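Local atomic coordinates of aminotransferase class I and II (Streptococcus suis 89/1591, PDB entry 3OP7), a protein that probably transfers amino groups between amino acids and 2-oxo acids, using covalently bound pyridoxal phosphate as its cofactor. Residues M171-T174 against Y175-L179; L267-Y270 against Q271-L274. All blocks are in the same frame, centred on the assembly; numbering follows the deposited sequence.

Contact 1 (M171-T174 against Y175-L179). With EDO (1,2-ethanediol), chain K.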
HETATM    1  N   MSE A 171     -20.936 -16.554   7.520  1.00 28.08           N
HETATM    2  CA  MSE A 171     -21.969 -17.052   6.613  1.00 28.12           C
HETATM    3  C   MSE A 171     -21.533 -18.355   6.010  1.00 28.35           C
HETATM    4  O   MSE A 171     -20.537 -18.413   5.295  1.00 27.43           O
HETATM    5  CB  MSE A 171     -22.206 -16.074   5.467  1.00 26.41           C
HETATM    6  CG  MSE A 171     -22.660 -14.698   5.894  1.00 26.31           C
HETATM    7 SE   MSE A 171     -22.420 -13.358   4.476  0.75 23.49          SE
HETATM    8  CE  MSE A 171     -23.343 -11.900   5.360  1.00 27.41           C
ATOM      9  N   ASP A 172     -22.317 -19.383   6.200  1.00 30.22           N
ATOM     10  CA  ASP A 172     -21.967 -20.671   5.622  1.00 32.19           C
ATOM     11  C   ASP A 172     -22.411 -20.770   4.151  1.00 32.53           C
ATOM     12  O   ASP A 172     -22.971 -19.823   3.570  1.00 29.91           O
ATOM     13  CB  ASP A 172     -22.486 -21.822   6.490  1.00 33.67           C
ATOM     14  CG  ASP A 172     -23.995 -21.925   6.536  1.00 36.67           C
ATOM     15  OD1 ASP A 172     -24.724 -21.259   5.781  1.00 36.34           O
ATOM     16  OD2 ASP A 172     -24.463 -22.721   7.349  1.00 38.34           O
ATOM     17  N   ARG A 173     -22.166 -21.919   3.552  1.00 34.43           N
ATOM     18  CA  ARG A 173     -22.512 -22.149   2.157  1.00 34.75           C
ATOM     19  C   ARG A 173     -23.984 -21.898   1.859  1.00 35.57           C
ATOM     20  O   ARG A 173     -24.289 -21.266   0.885  1.00 36.09           O
ATOM     21  CB  ARG A 173     -22.186 -23.594   1.742  1.00 35.86           C
ATOM     22  CG  ARG A 173     -22.627 -23.955   0.308  1.00 36.71           C
ATOM     23  CD  ARG A 173     -22.227 -25.388  -0.054  1.00 40.88           C
ATOM     24  NE  ARG A 173     -20.775 -25.518  -0.213  1.00 41.86           N
ATOM     25  CZ  ARG A 173     -20.092 -25.247  -1.327  1.00 42.90           C
ATOM     26  NH1 ARG A 173     -20.674 -24.776  -2.415  1.00 45.05           N
ATOM     27  NH2 ARG A 173     -18.802 -25.457  -1.343  1.00 46.35           N
ATOM     28  N   THR A 174     -24.880 -22.434   2.672  1.00 35.77           N
ATOM     29  CA  THR A 174     -26.328 -22.278   2.417  1.00 36.78           C
ATOM     30  C   THR A 174     -26.704 -20.775   2.361  1.00 34.67           C
ATOM     31  O   THR A 174     -27.443 -20.336   1.475  1.00 34.59           O
ATOM     32  CB  THR A 174     -27.145 -22.979   3.479  1.00 38.52           C
ATOM     33  OG1 THR A 174     -26.797 -24.374   3.479  1.00 40.50           O
ATOM     34  CG2 THR A 174     -28.668 -22.860   3.211  1.00 38.72           C
ATOM     35  N   TYR A 175     -26.211 -20.022   3.330  1.00 33.07           N
ATOM     36  CA  TYR A 175     -26.368 -18.572   3.342  1.00 32.55           C
ATOM     37  C   TYR A 175     -25.770 -17.862   2.145  1.00 31.59           C
ATOM     38  O   TYR A 175     -26.439 -17.030   1.516  1.00 31.06           O
ATOM     39  CB  TYR A 175     -25.754 -17.994   4.616  1.00 33.02           C
ATOM     40  CG  TYR A 175     -26.153 -16.560   4.874  1.00 30.21           C
ATOM     41  CD1 TYR A 175     -25.582 -15.522   4.184  1.00 32.94           C
ATOM     42  CD2 TYR A 175     -27.121 -16.260   5.838  1.00 32.79           C
ATOM     43  CE1 TYR A 175     -25.979 -14.194   4.429  1.00 31.66           C
ATOM     44  CE2 TYR A 175     -27.474 -14.950   6.094  1.00 30.56           C
ATOM     45  CZ  TYR A 175     -26.923 -13.938   5.362  1.00 30.69           C
ATOM     46  OH  TYR A 175     -27.307 -12.655   5.616  1.00 31.50           O
ATOM     47  N   LEU A 176     -24.493 -18.144   1.851  1.00 30.32           N
ATOM     48  CA  LEU A 176     -23.812 -17.561   0.724  1.00 30.38           C
ATOM     49  C   LEU A 176     -24.490 -17.818  -0.629  1.00 30.97           C
ATOM     50  O   LEU A 176     -24.466 -16.950  -1.504  1.00 29.42           O
ATOM     51  CB  LEU A 176     -22.334 -18.027   0.632  1.00 29.63           C
ATOM     52  CG  LEU A 176     -21.397 -17.567   1.746  1.00 30.74           C
ATOM     53  CD1 LEU A 176     -20.033 -18.299   1.703  1.00 27.61           C
ATOM     54  CD2 LEU A 176     -21.149 -16.033   1.748  1.00 27.87           C
ATOM     55  N   GLU A 177     -25.017 -19.018  -0.827  1.00 31.07           N
ATOM     56  CA  GLU A 177     -25.667 -19.352  -2.062  1.00 32.05           C
ATOM     57  C   GLU A 177     -26.918 -18.475  -2.255  1.00 32.39           C
ATOM     58  O   GLU A 177     -27.204 -18.074  -3.393  1.00 32.83           O
ATOM     59  CB  GLU A 177     -25.986 -20.893  -2.130  1.00 35.34           C
ATOM     60  CG  GLU A 177     -24.661 -21.663  -2.428  1.00 37.68           C
ATOM     61  CD  GLU A 177     -24.748 -23.212  -2.438  1.00 43.56           C
ATOM     62  OE1 GLU A 177     -25.695 -23.773  -1.900  1.00 43.53           O
ATOM     63  OE2 GLU A 177     -23.793 -23.845  -2.957  1.00 49.24           O
ATOM     64  N   GLU A 178     -27.644 -18.197  -1.168  1.00 31.74           N
ATOM     65  CA  GLU A 178     -28.828 -17.339  -1.212  1.00 32.14           C
ATOM     66  C   GLU A 178     -28.445 -15.865  -1.475  1.00 31.18           C
ATOM     67  O   GLU A 178     -29.084 -15.179  -2.295  1.00 30.46           O
ATOM     68  CB  GLU A 178     -29.699 -17.541   0.063  1.00 33.26           C
ATOM     69  CG  GLU A 178     -31.093 -16.954  -0.112  1.00 34.14           C
ATOM     70  CD  GLU A 178     -32.036 -17.187   1.028  1.00 37.88           C
ATOM     71  OE1 GLU A 178     -31.773 -18.023   1.917  1.00 38.06           O
ATOM     72  OE2 GLU A 178     -33.057 -16.493   1.034  1.00 38.08           O
ATOM     73  N   LEU A 179     -27.350 -15.426  -0.853  1.00 29.18           N
ATOM     74  CA  LEU A 179     -26.763 -14.099  -1.101  1.00 27.63           C
ATOM     75  C   LEU A 179     -26.408 -13.990  -2.582  1.00 27.43           C
ATOM     76  O   LEU A 179     -26.678 -12.972  -3.243  1.00 28.26           O
ATOM     77  CB  LEU A 179     -25.529 -13.898  -0.231  1.00 26.00           C
ATOM     78  CG  LEU A 179     -24.585 -12.758  -0.547  1.00 28.36           C
ATOM     79  CD1 LEU A 179     -25.363 -11.442  -0.494  1.00 30.46           C
ATOM     80  CD2 LEU A 179     -23.400 -12.809   0.449  1.00 26.09           C
TER
HETATM   81  C1  EDO K 408     -15.038 -25.717  -2.379  1.00 61.85           C
HETATM   82  O1  EDO K 408     -16.107 -25.597  -3.334  1.00 62.05           O
HETATM   83  C2  EDO K 408     -15.511 -25.257  -1.001  1.00 61.29           C
HETATM   84  O2  EDO K 408     -14.485 -24.639  -0.201  1.00 59.70           O
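With CG of M171 anti to its carbonyl carbon (chi1 -60°) and the selenomethionine chain extended beyond it, M171 slants past the ring of Y175, whose own CG lies anti to the backbone N (chi1 -166°). M171 CG comes to 3.5 Å from Y175 CD1, and M171 CE comes near Y175 CE1. The selenium sits 4.6 Å from the Y175 ring centroid, an oblique Met-aromatic contact. Farther along the helix, the methyl CD2 of L176 touches M171 CB at 3.9 Å, while CD2 of L179 approaches the selenium. Y175 OH passes beyond this apolar patch to bond the carbonyl of P142, and W132 adds to the packing.

At the helix start, D172 OD1 accepts from Y175 N at 3.1 Å in an almost straight bond, and D172 O takes L176 N at 2.8 Å, so one residue satisfies two amides of the first turn. On another side, R173 NH1 donates to E177 OE2 in a salt bridge 3.3 Å long, within the guanidinium plane but from above the carboxylate plane. R173 NE forms a second salt bridge, with D203, and NH2 makes a weak bond to a 1,2-ethanediol molecule. D172 is thus the N-cap of helix 173-184, the crossover helix of a beta-alpha-beta unit between strands 157-161 and 189-193.

Contact 2 (L267-Y270 against Q271-L274); sequences LAHY and QEIL
H269 meets E272 across the join between two helices. Its imidazole ring presents CD2 to the carboxylate, with E272 OE2 3.1 Å from H269 CD2, close to the ring plane; ring and carboxylate planes are turned 63° apart. E272 folds back to get there, its chain bent at chi2. The polar contact of the histidine lies elsewhere, ND1 being bonded to the carbonyl of L265 in the preceding helix. H269 O faces the new turn, where it receives a weak bond from I273 N at 3.3 Å and another weak, strongly bent one from E272 N.

H269 is the N-cap of helix 270-294, and a short break at this residue separates that long helix from helix 257-268. Next to the break, I273 packs on L37 and L40 of helix 34-41, and E272 also touches L40.

Y270 opens the new helix with CG between its backbone N and carbonyl carbon (chi1 81°), a torsion that lays the ring beside the backbone of the next residue. Q271 N lies over one face of the ring, 3.2 Å from Y270 CG. Farther out, in one of the two conformers modelled for Q271, its CG makes a CH-pi contact 3.6 Å from the Y270 ring centroid, and the terminal amide, in a tentative stack, lies nearly parallel to the ring, the planes 8° apart. L274 comes to the ring edge, its CD1 3.6 Å from Y270 CD2. The backbone of Y270 joins the regular helical pattern, its O accepting from L274 N at 2.9 Å, while L274 also packs against F199.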
ATOM      1  N   LEU A 267       3.091 -20.402   2.412  1.00 25.75           N
ATOM      2  CA  LEU A 267       2.010 -21.066   1.659  1.00 26.58           C
ATOM      3  C   LEU A 267       2.320 -22.524   1.313  1.00 28.08           C
ATOM      4  O   LEU A 267       1.422 -23.381   1.304  1.00 30.14           O
ATOM      5  CB  LEU A 267       1.731 -20.256   0.382  1.00 26.00           C
ATOM      6  CG  LEU A 267       0.932 -19.019   0.696  1.00 26.13           C
ATOM      7  CD1 LEU A 267       1.076 -17.997  -0.423  1.00 26.77           C
ATOM      8  CD2 LEU A 267      -0.540 -19.320   0.949  1.00 26.55           C
ATOM      9  N   ALA A 268       3.583 -22.810   1.082  1.00 28.81           N
ATOM     10  CA  ALA A 268       4.053 -24.173   0.821  1.00 30.86           C
ATOM     11  C   ALA A 268       3.895 -25.059   2.041  1.00 32.07           C
ATOM     12  O   ALA A 268       3.851 -26.273   1.912  1.00 34.91           O
ATOM     13  CB  ALA A 268       5.528 -24.192   0.284  1.00 30.52           C
ATOM     14  N   HIS A 269       3.751 -24.464   3.220  1.00 31.11           N
ATOM     15  CA  HIS A 269       3.549 -25.221   4.448  1.00 32.31           C
ATOM     16  C   HIS A 269       2.344 -24.695   5.209  1.00 31.58           C
ATOM     17  O   HIS A 269       2.320 -24.685   6.427  1.00 33.54           O
ATOM     18  CB  HIS A 269       4.822 -25.136   5.264  1.00 32.93           C
ATOM     19  CG  HIS A 269       5.992 -25.758   4.578  1.00 34.03           C
ATOM     20  ND1 HIS A 269       6.823 -25.042   3.742  1.00 35.64           N
ATOM     21  CD2 HIS A 269       6.437 -27.037   4.550  1.00 35.79           C
ATOM     22  CE1 HIS A 269       7.752 -25.855   3.256  1.00 35.69           C
ATOM     23  NE2 HIS A 269       7.538 -27.065   3.726  1.00 38.84           N
ATOM     24  N   TYR A 270       1.306 -24.316   4.489  1.00 31.16           N
ATOM     25  CA  TYR A 270       0.164 -23.663   5.132  1.00 31.64           C
ATOM     26  C   TYR A 270      -0.542 -24.574   6.093  1.00 32.20           C
ATOM     27  O   TYR A 270      -1.042 -24.122   7.138  1.00 32.13           O
ATOM     28  CB  TYR A 270      -0.808 -23.058   4.119  1.00 30.99           C
ATOM     29  CG  TYR A 270      -1.767 -24.057   3.503  1.00 32.28           C
ATOM     30  CD1 TYR A 270      -1.395 -24.797   2.388  1.00 35.35           C
ATOM     31  CD2 TYR A 270      -3.036 -24.239   4.021  1.00 34.53           C
ATOM     32  CE1 TYR A 270      -2.247 -25.701   1.823  1.00 37.15           C
ATOM     33  CE2 TYR A 270      -3.908 -25.132   3.453  1.00 35.73           C
ATOM     34  CZ  TYR A 270      -3.504 -25.870   2.350  1.00 38.00           C
ATOM     35  OH  TYR A 270      -4.346 -26.801   1.754  1.00 44.08           O
ATOM     36  N   GLN A 271      -0.584 -25.874   5.794  1.00 33.33           N
ATOM     37  CA  GLN A 271      -1.250 -26.808   6.680  0.50 34.32           C
ATOM     38  C   GLN A 271      -0.567 -26.905   8.049  1.00 34.33           C
ATOM     39  O   GLN A 271      -1.235 -27.087   9.085  1.00 33.44           O
ATOM     40  CB  GLN A 271      -1.392 -28.165   5.969  0.50 35.87           C
ATOM     41  CG  GLN A 271      -2.429 -28.062   4.829  0.50 37.11           C
ATOM     42  CD  GLN A 271      -2.339 -29.153   3.768  0.50 40.42           C
ATOM     43  OE1 GLN A 271      -1.298 -29.357   3.154  0.50 42.97           O
ATOM     44  NE2 GLN A 271      -3.449 -29.819   3.523  0.50 41.29           N
ATOM     45  N   GLU A 272       0.757 -26.783   8.067  1.00 32.85           N
ATOM     46  CA  GLU A 272       1.480 -26.754   9.333  1.00 34.19           C
ATOM     47  C   GLU A 272       1.180 -25.499  10.165  1.00 32.58           C
ATOM     48  O   GLU A 272       1.076 -25.570  11.412  1.00 32.86           O
ATOM     49  CB  GLU A 272       2.983 -26.932   9.131  1.00 35.33           C
ATOM     50  CG  GLU A 272       3.320 -28.319   8.557  1.00 41.95           C
ATOM     51  CD  GLU A 272       3.613 -28.245   7.066  1.00 47.45           C
ATOM     52  OE1 GLU A 272       2.725 -27.848   6.258  1.00 48.04           O
ATOM     53  OE2 GLU A 272       4.766 -28.571   6.713  1.00 54.04           O
ATOM     54  N   ILE A 273       1.026 -24.366   9.493  1.00 31.06           N
ATOM     55  CA  ILE A 273       0.642 -23.141  10.172  1.00 29.60           C
ATOM     56  C   ILE A 273      -0.786 -23.283  10.718  1.00 30.68           C
ATOM     57  O   ILE A 273      -1.073 -22.916  11.875  1.00 29.64           O
ATOM     58  CB  ILE A 273       0.853 -21.903   9.267  1.00 27.78           C
ATOM     59  CG1 ILE A 273       2.335 -21.762   8.914  1.00 28.57           C
ATOM     60  CG2 ILE A 273       0.328 -20.633   9.955  1.00 27.90           C
ATOM     61  CD1 ILE A 273       2.526 -20.733   7.839  1.00 26.76           C
ATOM     62  N   LEU A 274      -1.688 -23.850   9.923  1.00 31.01           N
ATOM     63  CA  LEU A 274      -3.057 -24.038  10.369  1.00 32.67           C
ATOM     64  C   LEU A 274      -3.111 -24.905  11.616  1.00 33.83           C
ATOM     65  O   LEU A 274      -3.899 -24.658  12.537  1.00 35.12           O
ATOM     66  CB  LEU A 274      -3.920 -24.653   9.268  1.00 32.22           C
ATOM     67  CG  LEU A 274      -4.209 -23.724   8.074  1.00 31.28           C
ATOM     68  CD1 LEU A 274      -5.038 -24.455   7.020  1.00 31.66           C
ATOM     69  CD2 LEU A 274      -4.895 -22.412   8.446  1.00 32.60           C
TER

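In the fold
Contact 1 comes first along the chain and closes before contact 2 opens; their centres are 27 Å apart and their nearest atoms about 15 Å, so the two do not touch. Both mark the start of a helix. Contact 1 begins helix 173-184, which connects two neighbouring parallel strands of the central eight-stranded mixed sheet. Contact 2 lies away from that crossover, where helix 257-268 gives way to the long helix 270-294, which leads on to the four-stranded antiparallel sheet starting with strand 298-300. L274 of contact 2 touches T223 and Y224, immediately after K222, the lysine that carries the pyridoxal phosphate, so this end of the long helix borders the cofactor-bearing loop.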